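Local coordinates for cell division control protein 73 (Saccharomyces cerevisiae, PDB 3V46) that serves as a subunit of the PAF1 complex in transcription elongation, its C-terminal Ras-like domain promoting association of the complex with chromatin, at residues I57-F70 / W157-R170. Sequence-based numbering, arbitrary orientation.
Sequences IEKNFERISRPIRF and WHSLEKELISRGYR
Lys59 lies along one face of the Trp157 indole. Its chain is bent at chi2 (69°), which lays CD and CE over the rings. NZ ends over the face of the five-membered ring, 3.9 Å from its centroid: a cation-pi contact backed by CH-pi packing from CE. At the rim of that same five-membered ring, NE1 donates to the carbonyl O of Leu36, which satisfies the indole N-H. The rim of the indole is met by Ile57 CG2 at CH2 and by Phe70 CE2 at CZ3, while Phe61 comes in obliquely, CZ 3.7 Å from Trp157 CE3 with the ring planes 73° apart. The three aromatics form a cluster, and Leu164 CD1 touches both phenylalanines, Phe61 CE2 at 3.6 Å and Phe70 CZ at 3.7 Å.

Beyond this apolar patch Glu161 reaches out, its chain extended with CG anti to the backbone N, so that CB and CG run past Phe61 CD1 and the carboxylate reaches the backbone of the turn at Glu62-Arg63. There OE2 accepts a bent hydrogen bond (142° at the hydrogen) from the backbone N-H of Arg63, N to OE2 2.9 Å, from the syn side but out of the carboxylate plane. One water links OE2 to Glu62 N and Glu62 OE1; a second joins OE1 to Glu62 OE1 and Arg63 NE. Further along, Ile64 sits against Leu164 and Ile165, and its CG2 packs 3.5 Å from the C of Arg170.

The contact pins the hairpin of edge strand 54-59 and strand 68-73 to the C-terminal helix 149-166 of this Ras-like domain. An aromatic cluster, with Lys59 over the indole face, gives way to polar bonding of buried Glu161 at the turn. Both waters donate to the Glu62 and Glu161 carboxylates, probably easing their repulsion, with Arg63 near but short of a salt bridge.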
loop_
_atom_site.group_PDB
_atom_site.type_symbol
_atom_site.label_atom_id
_atom_site.label_comp_id
_atom_site.label_asym_id
_atom_site.label_seq_id
_atom_site.Cartn_x
_atom_site.Cartn_y
_atom_site.Cartn_z
ATOM N N ILE A 57 -7.457 4.265 8.134
ATOM C CA ILE A 57 -8.429 4.621 7.115
ATOM C C ILE A 57 -9.568 3.620 7.163
ATOM O O ILE A 57 -9.338 2.410 7.144
ATOM C CB ILE A 57 -7.800 4.607 5.695
ATOM C CG1 ILE A 57 -6.775 5.732 5.539
ATOM C CG2 ILE A 57 -8.876 4.757 4.627
ATOM C CD1 ILE A 57 -6.149 5.800 4.140
ATOM N N GLU A 58 -10.800 4.117 7.232
ATOM C CA GLU A 58 -11.960 3.257 7.157
ATOM C C GLU A 58 -12.537 3.362 5.751
ATOM O O GLU A 58 -12.630 4.459 5.185
ATOM C CB GLU A 58 -13.001 3.674 8.198
ATOM C CG GLU A 58 -14.224 2.788 8.220
ATOM C CD GLU A 58 -15.020 2.882 9.525
ATOM O OE1 GLU A 58 -14.432 3.003 10.618
ATOM O OE2 GLU A 58 -16.244 2.840 9.449
ATOM N N LYS A 59 -12.904 2.220 5.185
ATOM C CA LYS A 59 -13.461 2.152 3.848
ATOM C C LYS A 59 -14.753 1.360 3.832
ATOM O O LYS A 59 -14.827 0.248 4.358
ATOM C CB LYS A 59 -12.461 1.495 2.892
ATOM C CG LYS A 59 -12.966 1.323 1.457
ATOM C CD LYS A 59 -13.110 2.666 0.765
ATOM C CE LYS A 59 -13.481 2.496 -0.703
ATOM N NZ LYS A 59 -13.741 3.803 -1.351
ATOM N N ASN A 60 -15.778 1.941 3.223
ATOM C CA ASN A 60 -17.011 1.221 2.957
ATOM C C ASN A 60 -16.944 0.704 1.519
ATOM O O ASN A 60 -17.031 1.473 0.562
ATOM C CB ASN A 60 -18.214 2.139 3.163
ATOM C CG ASN A 60 -19.530 1.386 3.134
ATOM O OD1 ASN A 60 -20.277 1.454 2.158
ATOM N ND2 ASN A 60 -19.816 0.652 4.209
ATOM N N PHE A 61 -16.736 -0.599 1.376
ATOM C CA PHE A 61 -16.668 -1.236 0.066
ATOM C C PHE A 61 -18.052 -1.652 -0.399
ATOM O O PHE A 61 -18.891 -2.077 0.401
ATOM C CB PHE A 61 -15.811 -2.494 0.135
ATOM C CG PHE A 61 -14.343 -2.244 0.334
ATOM C CD1 PHE A 61 -13.546 -1.862 -0.725
ATOM C CD2 PHE A 61 -13.756 -2.422 1.581
ATOM C CE1 PHE A 61 -12.184 -1.659 -0.558
ATOM C CE2 PHE A 61 -12.394 -2.223 1.756
ATOM C CZ PHE A 61 -11.610 -1.833 0.684
ATOM N N GLU A 62 -18.284 -1.551 -1.700
ATOM C CA GLU A 62 -19.546 -1.967 -2.286
ATOM C C GLU A 62 -19.830 -3.445 -2.076
ATOM O O GLU A 62 -20.987 -3.850 -1.964
ATOM C CB GLU A 62 -19.527 -1.701 -3.786
ATOM C CG GLU A 62 -19.471 -0.246 -4.145
ATOM C CD GLU A 62 -19.087 -0.044 -5.590
ATOM O OE1 GLU A 62 -17.964 -0.442 -5.971
ATOM O OE2 GLU A 62 -19.909 0.501 -6.342
ATOM N N ARG A 63 -18.782 -4.258 -2.045
ATOM C CA ARG A 63 -18.970 -5.702 -2.127
ATOM C C ARG A 63 -18.632 -6.421 -0.835
ATOM O O ARG A 63 -18.574 -7.649 -0.803
ATOM C CB ARG A 63 -18.179 -6.261 -3.313
ATOM C CG ARG A 63 -18.675 -5.679 -4.625
ATOM C CD ARG A 63 -18.001 -6.243 -5.857
ATOM N NE ARG A 63 -18.513 -5.567 -7.050
ATOM C CZ ARG A 63 -19.659 -5.869 -7.652
ATOM N NH1 ARG A 63 -20.421 -6.850 -7.186
ATOM N NH2 ARG A 63 -20.044 -5.193 -8.727
ATOM N N ILE A 64 -18.428 -5.644 0.230
ATOM C CA ILE A 64 -18.236 -6.186 1.567
ATOM C C ILE A 64 -19.228 -5.468 2.476
ATOM O O ILE A 64 -19.315 -4.241 2.443
ATOM C CB ILE A 64 -16.788 -5.955 2.059
ATOM C CG1 ILE A 64 -15.807 -6.696 1.145
ATOM C CG2 ILE A 64 -16.623 -6.418 3.498
ATOM C CD1 ILE A 64 -14.344 -6.374 1.414
ATOM N N SER A 65 -19.977 -6.211 3.286
ATOM C CA SER A 65 -21.067 -5.602 4.039
ATOM C C SER A 65 -20.582 -4.593 5.086
ATOM O O SER A 65 -20.999 -3.435 5.076
ATOM C CB SER A 65 -21.942 -6.675 4.690
ATOM O OG SER A 65 -23.114 -6.100 5.232
ATOM N N ARG A 66 -19.693 -5.023 5.976
ATOM C CA ARG A 66 -19.237 -4.177 7.074
ATOM C C ARG A 66 -18.129 -3.226 6.617
ATOM O O ARG A 66 -17.340 -3.568 5.733
ATOM C CB ARG A 66 -18.718 -5.051 8.215
ATOM C CG ARG A 66 -17.431 -5.810 7.891
ATOM C CD ARG A 66 -17.081 -6.810 8.999
ATOM N NE ARG A 66 -15.730 -7.356 8.859
ATOM C CZ ARG A 66 -15.369 -8.243 7.935
ATOM N NH1 ARG A 66 -16.257 -8.685 7.053
ATOM N NH2 ARG A 66 -14.117 -8.682 7.888
ATOM N N PRO A 67 -18.049 -2.027 7.225
ATOM C CA PRO A 67 -16.892 -1.185 6.886
ATOM C C PRO A 67 -15.593 -1.858 7.334
ATOM O O PRO A 67 -15.570 -2.573 8.329
ATOM C CB PRO A 67 -17.123 0.108 7.682
ATOM C CG PRO A 67 -18.510 0.018 8.240
ATOM C CD PRO A 67 -18.910 -1.426 8.256
ATOM N N ILE A 68 -14.514 -1.611 6.603
ATOM C CA ILE A 68 -13.218 -2.188 6.922
ATOM C C ILE A 68 -12.299 -1.066 7.385
ATOM O O ILE A 68 -12.241 -0.010 6.760
ATOM C CB ILE A 68 -12.592 -2.896 5.698
ATOM C CG1 ILE A 68 -13.481 -4.047 5.212
ATOM C CG2 ILE A 68 -11.191 -3.407 6.029
ATOM C CD1 ILE A 68 -13.778 -5.105 6.259
ATOM N N ARG A 69 -11.615 -1.286 8.501
ATOM C CA ARG A 69 -10.679 -0.317 9.036
ATOM C C ARG A 69 -9.283 -0.847 8.816
ATOM O O ARG A 69 -8.931 -1.924 9.299
ATOM C CB ARG A 69 -10.911 -0.090 10.526
ATOM C CG ARG A 69 -12.254 0.547 10.867
ATOM C CD ARG A 69 -12.372 0.824 12.361
ATOM N NE ARG A 69 -13.677 1.380 12.696
ATOM C CZ ARG A 69 -14.108 1.589 13.937
ATOM N NH1 ARG A 69 -13.336 1.282 14.969
ATOM N NH2 ARG A 69 -15.317 2.100 14.145
ATOM N N PHE A 70 -8.505 -0.096 8.051
ATOM C CA PHE A 70 -7.116 -0.430 7.782
ATOM C C PHE A 70 -6.156 0.237 8.737
ATOM O O PHE A 70 -6.304 1.408 9.079
ATOM C CB PHE A 70 -6.733 -0.021 6.355
ATOM C CG PHE A 70 -7.496 -0.746 5.298
ATOM C CD1 PHE A 70 -7.052 -1.969 4.817
ATOM C CD2 PHE A 70 -8.666 -0.209 4.775
ATOM C CE1 PHE A 70 -7.760 -2.649 3.839
ATOM C CE2 PHE A 70 -9.370 -0.881 3.799
ATOM C CZ PHE A 70 -8.919 -2.101 3.332
ATOM N N TRP A 157 -8.826 1.086 -5.044
ATOM C CA TRP A 157 -9.747 0.512 -4.077
ATOM C C TRP A 157 -10.434 -0.729 -4.622
ATOM O O TRP A 157 -10.678 -1.669 -3.869
ATOM C CB TRP A 157 -10.780 1.539 -3.625
ATOM C CG TRP A 157 -10.295 2.520 -2.605
ATOM C CD1 TRP A 157 -10.258 3.874 -2.734
ATOM C CD2 TRP A 157 -9.808 2.232 -1.290
ATOM N NE1 TRP A 157 -9.793 4.450 -1.580
ATOM C CE2 TRP A 157 -9.515 3.463 -0.674
ATOM C CE3 TRP A 157 -9.616 1.054 -0.564
ATOM C CZ2 TRP A 157 -9.020 3.549 0.625
ATOM C CZ3 TRP A 157 -9.128 1.143 0.727
ATOM C CH2 TRP A 157 -8.841 2.380 1.310
ATOM N N HIS A 158 -10.760 -0.735 -5.916
ATOM C CA HIS A 158 -11.353 -1.909 -6.555
ATOM C C HIS A 158 -10.375 -3.087 -6.513
ATOM O O HIS A 158 -10.767 -4.214 -6.214
ATOM C CB HIS A 158 -11.769 -1.567 -7.999
ATOM C CG HIS A 158 -12.104 -2.754 -8.848
ATOM N ND1 HIS A 158 -13.378 -3.270 -8.938
ATOM C CD2 HIS A 158 -11.333 -3.511 -9.666
ATOM C CE1 HIS A 158 -13.378 -4.300 -9.765
ATOM N NE2 HIS A 158 -12.150 -4.466 -10.223
ATOM N N SER A 159 -9.099 -2.805 -6.785
ATOM C CA SER A 159 -8.038 -3.808 -6.762
ATOM C C SER A 159 -7.911 -4.399 -5.369
ATOM O O SER A 159 -7.802 -5.613 -5.194
ATOM C CB SER A 159 -6.705 -3.173 -7.183
ATOM O OG SER A 159 -5.624 -4.072 -7.018
ATOM N N LEU A 160 -7.947 -3.534 -4.363
ATOM C CA LEU A 160 -7.808 -3.994 -2.992
ATOM C C LEU A 160 -9.067 -4.745 -2.527
ATOM O O LEU A 160 -8.976 -5.739 -1.818
ATOM C CB LEU A 160 -7.503 -2.809 -2.081
ATOM C CG LEU A 160 -7.180 -3.164 -0.636
ATOM C CD1 LEU A 160 -6.025 -4.159 -0.550
ATOM C CD2 LEU A 160 -6.856 -1.903 0.140
ATOM N N GLU A 161 -10.241 -4.288 -2.952
ATOM C CA GLU A 161 -11.491 -4.963 -2.623
ATOM C C GLU A 161 -11.458 -6.413 -3.100
ATOM O O GLU A 161 -11.829 -7.325 -2.368
ATOM C CB GLU A 161 -12.668 -4.226 -3.269
ATOM C CG GLU A 161 -14.018 -4.805 -2.957
ATOM C CD GLU A 161 -15.122 -4.049 -3.653
ATOM O OE1 GLU A 161 -15.000 -3.804 -4.875
ATOM O OE2 GLU A 161 -16.099 -3.682 -2.980
ATOM N N LYS A 162 -11.001 -6.610 -4.331
ATOM C CA LYS A 162 -10.894 -7.929 -4.936
ATOM C C LYS A 162 -9.951 -8.804 -4.120
ATOM O O LYS A 162 -10.219 -9.992 -3.875
ATOM C CB LYS A 162 -10.369 -7.766 -6.359
ATOM C CG LYS A 162 -10.185 -9.048 -7.148
ATOM C CD LYS A 162 -9.714 -8.741 -8.571
ATOM C CE LYS A 162 -10.513 -7.588 -9.189
ATOM N NZ LYS A 162 -10.027 -7.222 -10.551
ATOM N N GLU A 163 -8.846 -8.212 -3.686
ATOM C CA GLU A 163 -7.869 -8.950 -2.914
ATOM C C GLU A 163 -8.472 -9.356 -1.570
ATOM O O GLU A 163 -8.312 -10.495 -1.147
ATOM C CB GLU A 163 -6.588 -8.130 -2.733
ATOM C CG GLU A 163 -5.502 -8.800 -1.899
ATOM C CD GLU A 163 -4.925 -10.052 -2.545
ATOM O OE1 GLU A 163 -5.180 -10.293 -3.745
ATOM O OE2 GLU A 163 -4.208 -10.804 -1.843
ATOM N N LEU A 164 -9.187 -8.442 -0.912
ATOM C CA LEU A 164 -9.803 -8.760 0.380
ATOM C C LEU A 164 -10.808 -9.904 0.255
ATOM O O LEU A 164 -10.835 -10.819 1.074
ATOM C CB LEU A 164 -10.490 -7.535 0.976
ATOM C CG LEU A 164 -9.552 -6.411 1.400
ATOM C CD1 LEU A 164 -10.351 -5.209 1.843
ATOM C CD2 LEU A 164 -8.643 -6.890 2.507
ATOM N N ILE A 165 -11.638 -9.853 -0.775
ATOM C CA ILE A 165 -12.634 -10.893 -0.980
ATOM C C ILE A 165 -11.932 -12.236 -1.184
ATOM O O ILE A 165 -12.362 -13.256 -0.652
ATOM C CB ILE A 165 -13.559 -10.532 -2.150
ATOM C CG1 ILE A 165 -14.513 -9.414 -1.715
ATOM C CG2 ILE A 165 -14.372 -11.747 -2.623
ATOM C CD1 ILE A 165 -15.228 -8.740 -2.853
ATOM N N SER A 166 -10.820 -12.228 -1.912
ATOM C CA SER A 166 -10.085 -13.468 -2.155
ATOM C C SER A 166 -9.431 -13.997 -0.880
ATOM O O SER A 166 -9.261 -15.212 -0.735
ATOM C CB SER A 166 -9.049 -13.292 -3.266
ATOM O OG SER A 166 -7.894 -12.616 -2.806
ATOM N N ARG A 167 -9.083 -13.097 0.046
ATOM C CA ARG A 167 -8.468 -13.499 1.315
ATOM C C ARG A 167 -9.529 -13.808 2.374
ATOM O O ARG A 167 -9.197 -14.074 3.533
ATOM C CB ARG A 167 -7.523 -12.416 1.859
ATOM C CG ARG A 167 -6.418 -11.944 0.916
ATOM C CD ARG A 167 -5.106 -12.715 1.066
ATOM N NE ARG A 167 -4.725 -12.965 2.456
ATOM C CZ ARG A 167 -3.791 -12.293 3.128
ATOM N NH1 ARG A 167 -3.117 -11.315 2.547
ATOM N NH2 ARG A 167 -3.525 -12.617 4.388
ATOM N N GLY A 168 -10.800 -13.738 1.988
ATOM C CA GLY A 168 -11.877 -14.230 2.832
ATOM C C GLY A 168 -12.676 -13.195 3.597
ATOM O O GLY A 168 -13.605 -13.540 4.325
ATOM N N TYR A 169 -12.323 -11.926 3.441
ATOM C CA TYR A 169 -13.068 -10.858 4.089
ATOM C C TYR A 169 -14.482 -10.837 3.484
ATOM O O TYR A 169 -14.655 -11.013 2.279
ATOM C CB TYR A 169 -12.322 -9.511 3.948
ATOM C CG TYR A 169 -11.005 -9.455 4.723
ATOM C CD1 TYR A 169 -9.863 -10.086 4.239
ATOM C CD2 TYR A 169 -10.908 -8.783 5.942
ATOM C CE1 TYR A 169 -8.669 -10.058 4.942
ATOM C CE2 TYR A 169 -9.715 -8.744 6.654
ATOM C CZ TYR A 169 -8.596 -9.389 6.149
ATOM O OH TYR A 169 -7.397 -9.377 6.842
ATOM N N ARG A 170 -15.495 -10.673 4.329
ATOM C CA ARG A 170 -16.884 -10.717 3.874
ATOM C C ARG A 170 -17.723 -9.583 4.456
ATOM O O ARG A 170 -18.891 -9.413 4.089
ATOM C CB ARG A 170 -17.526 -12.058 4.242
ATOM C CG ARG A 170 -17.579 -13.055 3.096
ATOM C CD ARG A 170 -18.685 -14.086 3.308
ATOM N NE ARG A 170 -18.594 -14.746 4.610
ATOM C CZ ARG A 170 -19.361 -14.461 5.661
ATOM N NH1 ARG A 170 -20.301 -13.524 5.582
ATOM N NH2 ARG A 170 -19.193 -15.124 6.798
HETATM O O HOH W 1 -17.022 -3.222 -6.594
HETATM O O HOH W 2 -16.183 -0.785 -3.638
#